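Local coordinates for tegument protein VP22 (Human herpesvirus 1, PDB 4XAL) that modulates the RNase activity of the virion host shutoff protein, supports late viral mRNA accumulation and translation, and stabilises microtubules during infection, at residues 24-29 against 48-53; 52-57 against 103-108; 56-61 against 93-98. One frame throughout, in Å; residues are numbered along the deposited sequence.

Contact 1. Residues 24-29 against 48-53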
ATOM      1  N   ARG A  24      -8.752  -7.984   5.652  1.00 29.39           N
ATOM      2  CA  ARG A  24      -8.858  -9.235   4.912  1.00 26.21           C
ATOM      3  C   ARG A  24      -7.528  -9.681   4.321  1.00 24.08           C
ATOM      4  O   ARG A  24      -6.826  -8.906   3.673  1.00 23.43           O
ATOM      5  CB  ARG A  24      -9.899  -9.102   3.807  1.00 26.54           C
ATOM      6  CG  ARG A  24     -10.281 -10.410   3.137  1.00 33.61           C
ATOM      7  CD  ARG A  24     -11.045 -10.136   1.856  1.00 46.74           C
ATOM      8  NE  ARG A  24     -11.125 -11.309   0.990  1.00 52.40           N
ATOM      9  CZ  ARG A  24     -12.164 -12.135   0.936  1.00 52.91           C
ATOM     10  NH1 ARG A  24     -13.229 -11.920   1.704  1.00 59.40           N
ATOM     11  NH2 ARG A  24     -12.140 -13.177   0.111  1.00 48.24           N
ATOM     12  N   LYS A  25      -7.184 -10.944   4.557  1.00 18.85           N
ATOM     13  CA  LYS A  25      -6.023 -11.538   3.924  1.00 14.80           C
ATOM     14  C   LYS A  25      -6.281 -11.610   2.426  1.00 17.29           C
ATOM     15  O   LYS A  25      -7.323 -12.105   1.999  1.00 19.83           O
ATOM     16  CB  LYS A  25      -5.744 -12.928   4.500  1.00 17.16           C
ATOM     17  CG  LYS A  25      -5.436 -12.901   6.001  1.00 16.75           C
ATOM     18  CD  LYS A  25      -4.131 -12.161   6.261  1.00 18.93           C
ATOM     19  CE  LYS A  25      -3.938 -11.861   7.756  1.00 21.87           C
ATOM     20  NZ  LYS A  25      -2.793 -10.928   7.972  1.00 17.10           N
ATOM     21  N   LEU A  26      -5.338 -11.101   1.639  1.00 15.75           N
ATOM     22  CA  LEU A  26      -5.494 -11.072   0.187  1.00 16.85           C
ATOM     23  C   LEU A  26      -4.926 -12.313  -0.467  1.00 12.79           C
ATOM     24  O   LEU A  26      -3.771 -12.671  -0.242  1.00 14.84           O
ATOM     25  CB  LEU A  26      -4.817  -9.827  -0.397  1.00 14.52           C
ATOM     26  CG  LEU A  26      -5.389  -8.529   0.152  1.00 16.63           C
ATOM     27  CD1 LEU A  26      -4.552  -7.346  -0.303  1.00 17.25           C
ATOM     28  CD2 LEU A  26      -6.831  -8.369  -0.296  1.00 19.93           C
ATOM     29  N   HIS A  27      -5.740 -12.954  -1.299  1.00 15.33           N
ATOM     30  CA  HIS A  27      -5.298 -14.090  -2.100  1.00 15.28           C
ATOM     31  C   HIS A  27      -5.981 -14.092  -3.457  1.00 12.46           C
ATOM     32  O   HIS A  27      -7.155 -13.750  -3.555  1.00 15.74           O
ATOM     33  CB  HIS A  27      -5.607 -15.409  -1.384  1.00 17.63           C
ATOM     34  CG  HIS A  27      -4.917 -15.544  -0.070  1.00 18.46           C
ATOM     35  ND1 HIS A  27      -3.566 -15.782   0.036  1.00 18.44           N
ATOM     36  CD2 HIS A  27      -5.389 -15.448   1.196  1.00 22.74           C
ATOM     37  CE1 HIS A  27      -3.233 -15.836   1.315  1.00 22.05           C
ATOM     38  NE2 HIS A  27      -4.323 -15.640   2.039  1.00 17.88           N
ATOM     39  N   PHE A  28      -5.246 -14.469  -4.498  1.00 15.14           N
ATOM     40  CA  PHE A  28      -5.859 -14.633  -5.805  1.00 14.12           C
ATOM     41  C   PHE A  28      -6.722 -15.897  -5.809  1.00 20.12           C
ATOM     42  O   PHE A  28      -6.562 -16.773  -4.964  1.00 18.77           O
ATOM     43  CB  PHE A  28      -4.800 -14.685  -6.897  1.00 13.96           C
ATOM     44  CG  PHE A  28      -4.025 -13.399  -7.031  1.00 13.08           C
ATOM     45  CD1 PHE A  28      -4.694 -12.208  -7.293  1.00 14.32           C
ATOM     46  CD2 PHE A  28      -2.655 -13.381  -6.880  1.00 15.98           C
ATOM     47  CE1 PHE A  28      -3.996 -11.010  -7.412  1.00 12.74           C
ATOM     48  CE2 PHE A  28      -1.948 -12.198  -7.002  1.00 15.53           C
ATOM     49  CZ  PHE A  28      -2.619 -11.013  -7.260  1.00 11.44           C
ATOM     50  N   SER A  29      -7.649 -15.961  -6.750  1.00 16.74           N
ATOM     51  CA  SER A  29      -8.636 -17.033  -6.768  1.00 21.65           C
ATOM     52  C   SER A  29      -7.985 -18.386  -6.961  1.00 20.31           C
ATOM     53  O   SER A  29      -7.003 -18.516  -7.694  1.00 19.36           O
ATOM     54  CB  SER A  29      -9.668 -16.796  -7.865  1.00 24.38           C
ATOM     55  OG  SER A  29     -10.523 -17.917  -7.980  1.00 21.66           O
ATOM     56  N   LYS A  48      -8.555  -8.799 -10.007  1.00 16.26           N
ATOM     57  CA  LYS A  48      -8.261  -7.382 -10.225  1.00 15.03           C
ATOM     58  C   LYS A  48      -8.377  -6.621  -8.920  1.00 17.07           C
ATOM     59  O   LYS A  48      -7.508  -5.807  -8.577  1.00 14.19           O
ATOM     60  CB  LYS A  48      -9.208  -6.775 -11.270  1.00 17.25           C
ATOM     61  CG  LYS A  48      -8.918  -5.315 -11.587  1.00 16.83           C
ATOM     62  CD  LYS A  48      -9.873  -4.748 -12.632  1.00 19.11           C
ATOM     63  CE  LYS A  48      -9.479  -3.322 -13.010  1.00 23.73           C
ATOM     64  NZ  LYS A  48     -10.398  -2.728 -14.026  1.00 23.46           N
ATOM     65  N   ARG A  49      -9.452  -6.895  -8.183  1.00 15.88           N
ATOM     66  CA  ARG A  49      -9.690  -6.191  -6.927  1.00 15.29           C
ATOM     67  C   ARG A  49      -8.598  -6.532  -5.925  1.00 13.46           C
ATOM     68  O   ARG A  49      -8.125  -5.650  -5.209  1.00 15.60           O
ATOM     69  CB  ARG A  49     -11.075  -6.526  -6.361  1.00 22.09           C
ATOM     70  CG  ARG A  49     -12.226  -6.003  -7.212  1.00 26.87           C
ATOM     71  CD  ARG A  49     -13.593  -6.236  -6.549  1.00 33.08           C
ATOM     72  NE  ARG A  49     -13.923  -7.652  -6.357  1.00 40.87           N
ATOM     73  CZ  ARG A  49     -14.675  -8.378  -7.188  1.00 42.84           C
ATOM     74  NH1 ARG A  49     -15.178  -7.841  -8.294  1.00 43.43           N
ATOM     75  NH2 ARG A  49     -14.925  -9.654  -6.920  1.00 37.61           N
ATOM     76  N   VAL A  50      -8.198  -7.803  -5.873  1.00 14.04           N
ATOM     77  CA  VAL A  50      -7.137  -8.232  -4.956  1.00 15.46           C
ATOM     78  C   VAL A  50      -5.785  -7.569  -5.264  1.00 13.80           C
ATOM     79  O   VAL A  50      -5.093  -7.096  -4.353  1.00 12.96           O
ATOM     80  CB  VAL A  50      -6.949  -9.757  -4.981  1.00 15.71           C
ATOM     81  CG1 VAL A  50      -5.682 -10.152  -4.220  1.00 12.62           C
ATOM     82  CG2 VAL A  50      -8.172 -10.467  -4.396  1.00 16.89           C
ATOM     83  N   PHE A  51      -5.429  -7.532  -6.547  1.00 11.24           N
ATOM     84  CA  PHE A  51      -4.194  -6.898  -7.024  1.00 12.87           C
ATOM     85  C   PHE A  51      -4.149  -5.434  -6.605  1.00 12.31           C
ATOM     86  O   PHE A  51      -3.170  -4.963  -6.009  1.00 13.20           O
ATOM     87  CB  PHE A  51      -4.108  -7.014  -8.557  1.00 12.59           C
ATOM     88  CG  PHE A  51      -2.892  -6.363  -9.169  1.00 15.38           C
ATOM     89  CD1 PHE A  51      -1.659  -6.984  -9.125  1.00 14.63           C
ATOM     90  CD2 PHE A  51      -3.006  -5.147  -9.855  1.00 14.44           C
ATOM     91  CE1 PHE A  51      -0.543  -6.386  -9.724  1.00 17.12           C
ATOM     92  CE2 PHE A  51      -1.901  -4.562 -10.450  1.00 10.94           C
ATOM     93  CZ  PHE A  51      -0.679  -5.168 -10.380  1.00 13.17           C
ATOM     94  N   CYS A  52      -5.212  -4.712  -6.923  1.00 12.90           N
ATOM     95  CA  CYS A  52      -5.253  -3.278  -6.642  1.00 13.80           C
ATOM     96  C   CYS A  52      -5.245  -3.026  -5.145  1.00 15.57           C
ATOM     97  O   CYS A  52      -4.599  -2.083  -4.667  1.00 13.47           O
ATOM     98  CB  CYS A  52      -6.472  -2.641  -7.299  1.00 15.90           C
ATOM     99  SG  CYS A  52      -6.409  -2.731  -9.129  1.00 19.52           S
ATOM    100  N   ALA A  53      -5.936  -3.880  -4.394  1.00 12.73           N
ATOM    101  CA  ALA A  53      -5.988  -3.721  -2.937  1.00 13.29           C
ATOM    102  C   ALA A  53      -4.616  -3.876  -2.307  1.00 14.57           C
ATOM    103  O   ALA A  53      -4.239  -3.103  -1.422  1.00 14.47           O
ATOM    104  CB  ALA A  53      -6.965  -4.724  -2.326  1.00 15.76           C
TER

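Contact 2. Residues 52-57 against 103-108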
ATOM      1  N   CYS A  52      -5.212  -4.712  -6.923  1.00 12.90           N
ATOM      2  CA  CYS A  52      -5.253  -3.278  -6.642  1.00 13.80           C
ATOM      3  C   CYS A  52      -5.245  -3.026  -5.145  1.00 15.57           C
ATOM      4  O   CYS A  52      -4.599  -2.083  -4.667  1.00 13.47           O
ATOM      5  CB  CYS A  52      -6.472  -2.641  -7.299  1.00 15.90           C
ATOM      6  SG  CYS A  52      -6.409  -2.731  -9.129  1.00 19.52           S
ATOM      7  N   ALA A  53      -5.936  -3.880  -4.394  1.00 12.73           N
ATOM      8  CA  ALA A  53      -5.988  -3.721  -2.937  1.00 13.29           C
ATOM      9  C   ALA A  53      -4.616  -3.876  -2.307  1.00 14.57           C
ATOM     10  O   ALA A  53      -4.239  -3.103  -1.422  1.00 14.47           O
ATOM     11  CB  ALA A  53      -6.965  -4.724  -2.326  1.00 15.76           C
ATOM     12  N   ALA A  54      -3.857  -4.867  -2.766  1.00 12.62           N
ATOM     13  CA  ALA A  54      -2.521  -5.118  -2.239  1.00 12.40           C
ATOM     14  C   ALA A  54      -1.579  -3.956  -2.518  1.00 14.52           C
ATOM     15  O   ALA A  54      -0.805  -3.537  -1.651  1.00 12.37           O
ATOM     16  CB  ALA A  54      -1.947  -6.410  -2.836  1.00 13.24           C
ATOM     17  N   VAL A  55      -1.627  -3.458  -3.749  1.00 12.97           N
ATOM     18  CA  VAL A  55      -0.801  -2.328  -4.127  1.00 11.61           C
ATOM     19  C   VAL A  55      -1.161  -1.124  -3.254  1.00 12.50           C
ATOM     20  O   VAL A  55      -0.277  -0.456  -2.720  1.00 12.50           O
ATOM     21  CB  VAL A  55      -0.978  -1.999  -5.630  1.00 15.09           C
ATOM     22  CG1 VAL A  55      -0.392  -0.643  -5.955  1.00 17.82           C
ATOM     23  CG2 VAL A  55      -0.316  -3.090  -6.473  1.00 12.63           C
ATOM     24  N   GLY A  56      -2.454  -0.874  -3.090  1.00 15.37           N
ATOM     25  CA  GLY A  56      -2.914   0.243  -2.274  1.00 15.64           C
ATOM     26  C   GLY A  56      -2.472   0.152  -0.821  1.00 17.67           C
ATOM     27  O   GLY A  56      -2.060   1.154  -0.222  1.00 14.22           O
ATOM     28  N   ARG A  57      -2.567  -1.042  -0.241  1.00 13.24           N
ATOM     29  CA  ARG A  57      -2.153  -1.247   1.150  1.00 15.41           C
ATOM     30  C   ARG A  57      -0.682  -0.992   1.371  1.00 16.24           C
ATOM     31  O   ARG A  57      -0.291  -0.368   2.362  1.00 15.84           O
ATOM     32  CB  ARG A  57      -2.449  -2.677   1.607  1.00 16.06           C
ATOM     33  CG  ARG A  57      -3.876  -2.975   1.844  1.00 19.30           C
ATOM     34  CD  ARG A  57      -3.930  -4.277   2.658  1.00 23.81           C
ATOM     35  NE  ARG A  57      -5.244  -4.869   2.661  1.00 27.91           N
ATOM     36  CZ  ARG A  57      -5.472  -6.119   3.039  1.00 21.45           C
ATOM     37  NH1 ARG A  57      -4.458  -6.875   3.441  1.00 24.32           N
ATOM     38  NH2 ARG A  57      -6.699  -6.600   3.009  1.00 29.80           N
ATOM     39  N   GLN A 103       1.831 -11.539  -0.110  1.00 18.34           N
ATOM     40  CA  GLN A 103       2.482 -11.879   1.152  1.00 25.87           C
ATOM     41  C   GLN A 103       2.863 -10.619   1.926  1.00 24.98           C
ATOM     42  O   GLN A 103       2.535 -10.467   3.109  1.00 24.57           O
ATOM     43  CB  GLN A 103       3.720 -12.734   0.886  1.00 30.23           C
ATOM     44  CG  GLN A 103       4.663 -12.855   2.074  1.00 41.31           C
ATOM     45  CD  GLN A 103       4.474 -14.152   2.831  1.00 45.63           C
ATOM     46  OE1 GLN A 103       4.193 -15.197   2.238  1.00 49.76           O
ATOM     47  NE2 GLN A 103       4.638 -14.097   4.150  1.00 48.72           N
ATOM     48  N   ARG A 104       3.527  -9.698   1.240  1.00 19.11           N
ATOM     49  CA  ARG A 104       3.986  -8.465   1.869  1.00 21.18           C
ATOM     50  C   ARG A 104       2.814  -7.617   2.332  1.00 20.56           C
ATOM     51  O   ARG A 104       2.867  -7.010   3.401  1.00 23.28           O
ATOM     52  CB  ARG A 104       4.861  -7.647   0.910  1.00 22.59           C
ATOM     53  CG  ARG A 104       6.141  -8.318   0.432  1.00 30.23           C
ATOM     54  CD  ARG A 104       7.228  -8.314   1.492  1.00 36.93           C
ATOM     55  NE  ARG A 104       7.306  -9.616   2.144  1.00 44.78           N
ATOM     56  CZ  ARG A 104       8.092 -10.603   1.733  1.00 43.33           C
ATOM     57  NH1 ARG A 104       8.869 -10.431   0.671  1.00 46.66           N
ATOM     58  NH2 ARG A 104       8.098 -11.762   2.383  1.00 50.82           N
ATOM     59  N   ALA A 105       1.760  -7.549   1.519  1.00 16.59           N
ATOM     60  CA  ALA A 105       0.583  -6.774   1.884  1.00 14.54           C
ATOM     61  C   ALA A 105      -0.140  -7.388   3.087  1.00 19.24           C
ATOM     62  O   ALA A 105      -0.733  -6.674   3.896  1.00 21.76           O
ATOM     63  CB  ALA A 105      -0.366  -6.665   0.718  1.00 14.82           C
ATOM     64  N   ASN A 106      -0.103  -8.711   3.201  1.00 15.89           N
ATOM     65  CA  ASN A 106      -0.803  -9.379   4.296  1.00 18.78           C
ATOM     66  C   ASN A 106      -0.037  -9.291   5.611  1.00 21.42           C
ATOM     67  O   ASN A 106      -0.631  -9.387   6.680  1.00 20.67           O
ATOM     68  CB  ASN A 106      -1.063 -10.850   3.962  1.00 19.49           C
ATOM     69  CG  ASN A 106      -2.124 -11.018   2.901  1.00 15.40           C
ATOM     70  OD1 ASN A 106      -2.987 -10.159   2.742  1.00 15.60           O
ATOM     71  ND2 ASN A 106      -2.068 -12.129   2.165  1.00 19.15           N
ATOM     72  N   GLU A 107       1.277  -9.130   5.509  1.00 23.07           N
ATOM     73  CA  GLU A 107       2.159  -9.026   6.672  1.00 27.78           C
ATOM     74  C   GLU A 107       1.963  -7.729   7.439  1.00 28.19           C
ATOM     75  O   GLU A 107       2.325  -7.635   8.614  1.00 31.86           O
ATOM     76  CB  GLU A 107       3.622  -9.118   6.247  1.00 23.32           C
ATOM     77  CG  GLU A 107       4.096 -10.491   5.891  1.00 32.06           C
ATOM     78  CD  GLU A 107       5.517 -10.466   5.386  1.00 34.77           C
ATOM     79  OE1 GLU A 107       6.081  -9.356   5.247  1.00 38.58           O
ATOM     80  OE2 GLU A 107       6.073 -11.557   5.137  1.00 48.13           O
ATOM     81  N   LEU A 108       1.412  -6.729   6.761  1.00 25.64           N
ATOM     82  CA  LEU A 108       1.229  -5.389   7.327  1.00 33.82           C
ATOM     83  C   LEU A 108       0.373  -5.381   8.584  1.00 40.51           C
ATOM     84  O   LEU A 108      -0.582  -6.152   8.701  1.00 38.25           O
ATOM     85  CB  LEU A 108       0.588  -4.462   6.287  1.00 31.99           C
ATOM     86  CG  LEU A 108       1.484  -3.638   5.359  1.00 40.52           C
ATOM     87  CD1 LEU A 108       2.807  -4.316   5.125  1.00 32.19           C
ATOM     88  CD2 LEU A 108       0.779  -3.338   4.031  1.00 29.61           C
TER

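Contact 3. Residues 56-61 against 93-98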
ATOM      1  N   GLY A  56      -2.454  -0.874  -3.090  1.00 15.37           N
ATOM      2  CA  GLY A  56      -2.914   0.243  -2.274  1.00 15.64           C
ATOM      3  C   GLY A  56      -2.472   0.152  -0.821  1.00 17.67           C
ATOM      4  O   GLY A  56      -2.060   1.154  -0.222  1.00 14.22           O
ATOM      5  N   ARG A  57      -2.567  -1.042  -0.241  1.00 13.24           N
ATOM      6  CA  ARG A  57      -2.153  -1.247   1.150  1.00 15.41           C
ATOM      7  C   ARG A  57      -0.682  -0.992   1.371  1.00 16.24           C
ATOM      8  O   ARG A  57      -0.291  -0.368   2.362  1.00 15.84           O
ATOM      9  CB  ARG A  57      -2.449  -2.677   1.607  1.00 16.06           C
ATOM     10  CG  ARG A  57      -3.876  -2.975   1.844  1.00 19.30           C
ATOM     11  CD  ARG A  57      -3.930  -4.277   2.658  1.00 23.81           C
ATOM     12  NE  ARG A  57      -5.244  -4.869   2.661  1.00 27.91           N
ATOM     13  CZ  ARG A  57      -5.472  -6.119   3.039  1.00 21.45           C
ATOM     14  NH1 ARG A  57      -4.458  -6.875   3.441  1.00 24.32           N
ATOM     15  NH2 ARG A  57      -6.699  -6.600   3.009  1.00 29.80           N
ATOM     16  N   LEU A  58       0.148  -1.524   0.477  1.00 14.17           N
ATOM     17  CA  LEU A  58       1.583  -1.316   0.588  1.00 12.70           C
ATOM     18  C   LEU A  58       1.940   0.149   0.409  1.00 15.70           C
ATOM     19  O   LEU A  58       2.803   0.677   1.117  1.00 17.88           O
ATOM     20  CB  LEU A  58       2.326  -2.170  -0.438  1.00 12.68           C
ATOM     21  CG  LEU A  58       2.283  -3.645  -0.030  1.00 14.40           C
ATOM     22  CD1 LEU A  58       2.491  -4.565  -1.237  1.00 14.22           C
ATOM     23  CD2 LEU A  58       3.350  -3.894   1.027  1.00 18.18           C
ATOM     24  N   ALA A  59       1.302   0.804  -0.550  1.00 14.42           N
ATOM     25  CA  ALA A  59       1.559   2.225  -0.760  1.00 13.07           C
ATOM     26  C   ALA A  59       1.186   3.016   0.487  1.00 16.79           C
ATOM     27  O   ALA A  59       1.954   3.873   0.930  1.00 17.34           O
ATOM     28  CB  ALA A  59       0.794   2.734  -1.943  1.00 15.04           C
ATOM     29  N   ALA A  60       0.010   2.738   1.046  1.00 14.43           N
ATOM     30  CA  ALA A  60      -0.418   3.422   2.280  1.00 15.89           C
ATOM     31  C   ALA A  60       0.605   3.207   3.395  1.00 18.51           C
ATOM     32  O   ALA A  60       0.987   4.149   4.089  1.00 17.86           O
ATOM     33  CB  ALA A  60      -1.799   2.936   2.724  1.00 17.14           C
ATOM     34  N   MET A  61       1.059   1.970   3.572  1.00 16.26           N
ATOM     35  CA  MET A  61       1.980   1.682   4.667  1.00 22.12           C
ATOM     36  C   MET A  61       3.297   2.438   4.493  1.00 21.45           C
ATOM     37  O   MET A  61       3.792   3.055   5.441  1.00 21.50           O
ATOM     38  CB  MET A  61       2.232   0.172   4.786  1.00 19.30           C
ATOM     39  CG  MET A  61       3.110  -0.216   5.964  1.00 29.73           C
ATOM     40  SD  MET A  61       4.875  -0.205   5.571  1.00 44.92           S
ATOM     41  CE  MET A  61       5.023  -1.644   4.507  1.00 36.82           C
ATOM     42  N   VAL A  93       6.495   7.378  -2.761  1.00 18.86           N
ATOM     43  CA  VAL A  93       6.662   5.991  -2.381  1.00 18.48           C
ATOM     44  C   VAL A  93       6.613   5.111  -3.627  1.00 19.61           C
ATOM     45  O   VAL A  93       6.014   5.475  -4.634  1.00 18.60           O
ATOM     46  CB  VAL A  93       5.598   5.523  -1.346  1.00 24.11           C
ATOM     47  CG1 VAL A  93       5.550   6.455  -0.146  1.00 24.48           C
ATOM     48  CG2 VAL A  93       4.247   5.441  -1.955  1.00 23.31           C
ATOM     49  N   THR A  94       7.273   3.966  -3.548  1.00 19.44           N
ATOM     50  CA  THR A  94       7.253   2.998  -4.644  1.00 21.39           C
ATOM     51  C   THR A  94       6.859   1.627  -4.128  1.00 18.84           C
ATOM     52  O   THR A  94       7.332   1.197  -3.077  1.00 24.09           O
ATOM     53  CB  THR A  94       8.622   2.898  -5.336  1.00 27.30           C
ATOM     54  OG1 THR A  94       9.553   2.269  -4.451  1.00 37.88           O
ATOM     55  CG2 THR A  94       9.137   4.260  -5.704  1.00 17.90           C
ATOM     56  N   VAL A  95       5.968   0.958  -4.851  1.00 18.65           N
ATOM     57  CA  VAL A  95       5.575  -0.403  -4.515  1.00 15.40           C
ATOM     58  C   VAL A  95       6.253  -1.303  -5.535  1.00 16.68           C
ATOM     59  O   VAL A  95       6.008  -1.171  -6.723  1.00 17.60           O
ATOM     60  CB  VAL A  95       4.049  -0.603  -4.565  1.00 15.76           C
ATOM     61  CG1 VAL A  95       3.693  -2.040  -4.192  1.00 19.23           C
ATOM     62  CG2 VAL A  95       3.350   0.367  -3.611  1.00 17.79           C
ATOM     63  N   CYS A  96       7.126  -2.176  -5.066  1.00 19.44           N
ATOM     64  CA  CYS A  96       7.837  -3.082  -5.954  1.00 22.71           C
ATOM     65  C   CYS A  96       8.179  -4.322  -5.165  1.00 21.68           C
ATOM     66  O   CYS A  96       9.207  -4.370  -4.489  1.00 26.53           O
ATOM     67  CB  CYS A  96       9.093  -2.424  -6.518  1.00 27.05           C
ATOM     68  SG  CYS A  96       9.968  -3.432  -7.744  1.00 31.29           S
ATOM     69  N   GLU A  97       7.293  -5.312  -5.218  1.00 18.31           N
ATOM     70  CA  GLU A  97       7.449  -6.514  -4.402  1.00 19.43           C
ATOM     71  C   GLU A  97       7.516  -7.792  -5.234  1.00 19.60           C
ATOM     72  O   GLU A  97       7.707  -8.875  -4.686  1.00 18.70           O
ATOM     73  CB  GLU A  97       6.296  -6.635  -3.399  1.00 19.72           C
ATOM     74  CG  GLU A  97       6.236  -5.512  -2.361  1.00 23.43           C
ATOM     75  CD  GLU A  97       7.446  -5.476  -1.442  1.00 26.13           C
ATOM     76  OE1 GLU A  97       8.163  -6.494  -1.312  1.00 26.42           O
ATOM     77  OE2 GLU A  97       7.681  -4.421  -0.829  1.00 32.71           O
ATOM     78  N   GLY A  98       7.348  -7.670  -6.546  1.00 19.48           N
ATOM     79  CA  GLY A  98       7.396  -8.843  -7.406  1.00 19.22           C
ATOM     80  C   GLY A  98       6.395  -9.904  -6.981  1.00 18.41           C
ATOM     81  O   GLY A  98       5.271  -9.589  -6.582  1.00 17.52           O
TER

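Contact 1. Residues 24-29 against 48-53
Val50 and Leu26 form the tight half of a contact that grows looser toward its aromatic side. Leu26 turns toward the helix from an irregular, extended piece of chain, and its CB lies 3.9 Å from CG1 of Val50. Farther out, its branched end slides past Val50 to the next turn, where CD1 rests 4.1 Å from CB of Ala53 and CD2 sits beside the same methyl group. Both Leu26 and Val50 are buried. Val50 divides its two methyls between partners: with CG1 anti to the backbone N (chi1 170°), that branch serves Leu26 and Phe28, while CG2 is left to press on the carbonyl oxygen of His27, 3.5 Å from it. In the VP22 core domain this is an N-terminal arm without regular structure, laid along the long helix 41-74. Between the two segments the packing is apolar; polar fastening comes from just outside them, Ser29 N bonding OD1 of Asn47 on the same helix. The other half is more open. Phe28 is exposed, yet the CD1-CE1 side of its ring slants across Val50, with CE1 3.7 Å from CG1. CG of Phe28 stands beside its backbone N (chi1 -64°), which swings the ring back over the helix. The same CE1 carries on to the backbone N of Phe51 at 3.9 Å and lies 4.2 Å from CB of that residue, whose side chain sets out away from the arm, so that CB is the part that touches. The side chain of His27 starts out away from helix 41-74 and touches Asn106 of helix 101-107; toward Val50 this residue presents its carbonyl. Leu102, also of helix 101-107, covers both Phe28 and Val50.

Contact 2. Residues 52-57 against 103-108
OD1 of Asn106 accepts a hydrogen bond from the backbone N of Leu26 and also has Arg57 NH1 beside it, at 3.7 Å, too long to count as a bond. Here the short helix 101-107 of the VP22 core domain crosses the long helix 41-74, the local axes inclined at 56° with a closest approach of 9.0 Å. Where they pass, small residues meet: Ala54 and Ala105 touch through their CB atoms, 3.9 Å apart, and both are buried. A turn later Arg57 reaches across to the short helix with its chain extended from CG to NE (chi3 -165°), bringing the guanidinium alongside the last turn. Ala105 O lies near the guanidinium plane, at its edge, 3.8 Å from NH1. The Asn106 amide is turned 56° from that plane. NH2 of Arg57 is directed to the carbonyl oxygen of Arg24, though that separation is too short to be trusted in detail. Just after the short helix, Leu108 points its side chain toward the long one, its CD2 4.1 Å from CB of Arg57 and 3.6 Å from the carbonyl oxygen of the same residue.

Contact 3. Residues 56-61 against 93-98
The chain leaving strand 91-94 passes across helix 41-74 and comes nearest at Ala59 and Val95, whose CA atoms are 6.1 Å apart. Val95 does most of the packing. Its CG1, anti to the backbone N (chi1 -179°), reaches Leu58 CB at 4.0 Å and has CD1 of the same leucine close by, while CG2 goes the other way, to the backbone N of Ala59 at 3.7 Å and its CB at 3.9 Å. The two methyls thus straddle the step between consecutive helical residues, and the leucine and valine side chains meet at about a right angle. On the strand side, Val93 adds a lighter touch through CG2, 4.0 Å from the carbonyl oxygen of Ala59. At the other end the bent chain of Glu97 lends its aliphatic part, CG lying 4.0 Å from Leu58 CD1. Its carboxylate has a different task: OE2 is hydrogen-bonded to a polar side chain of the bound peptide. Val93 and Thr94 close a sequence assigned by similarity as a nuclear export signal, and both pair antiparallel with a strand of the peptide, so the sheet runs on across the interface. Leu58 is buried here and continues onto Leu101 and Ala105, so the chain following the strand and helix 101-107 share this one side chain of the long helix.

The three contacts follow one another along helix 41-74, which each uses: contact 1 lays the N-terminal arm on it, contact 2 the short helix 101-107, and contact 3 the chain after strand 91-94. All lie in the region shown by experiment to interact with gE. Contacts 1 and 2 are partly buried, each with two buried residues, whereas contact 3 lies at the surface and adjoins the bound peptide. Apolar packing dominates contacts 1 and 3, with an aromatic ring in contact 1 only, while Arg57 and Asn106 of contact 2 turn to the arm of contact 1 for polar partners. Between contacts 2 and 3, about 7 Å apart centre to centre, Leu108 CD1 meets Met61 CE at 3.5 Å.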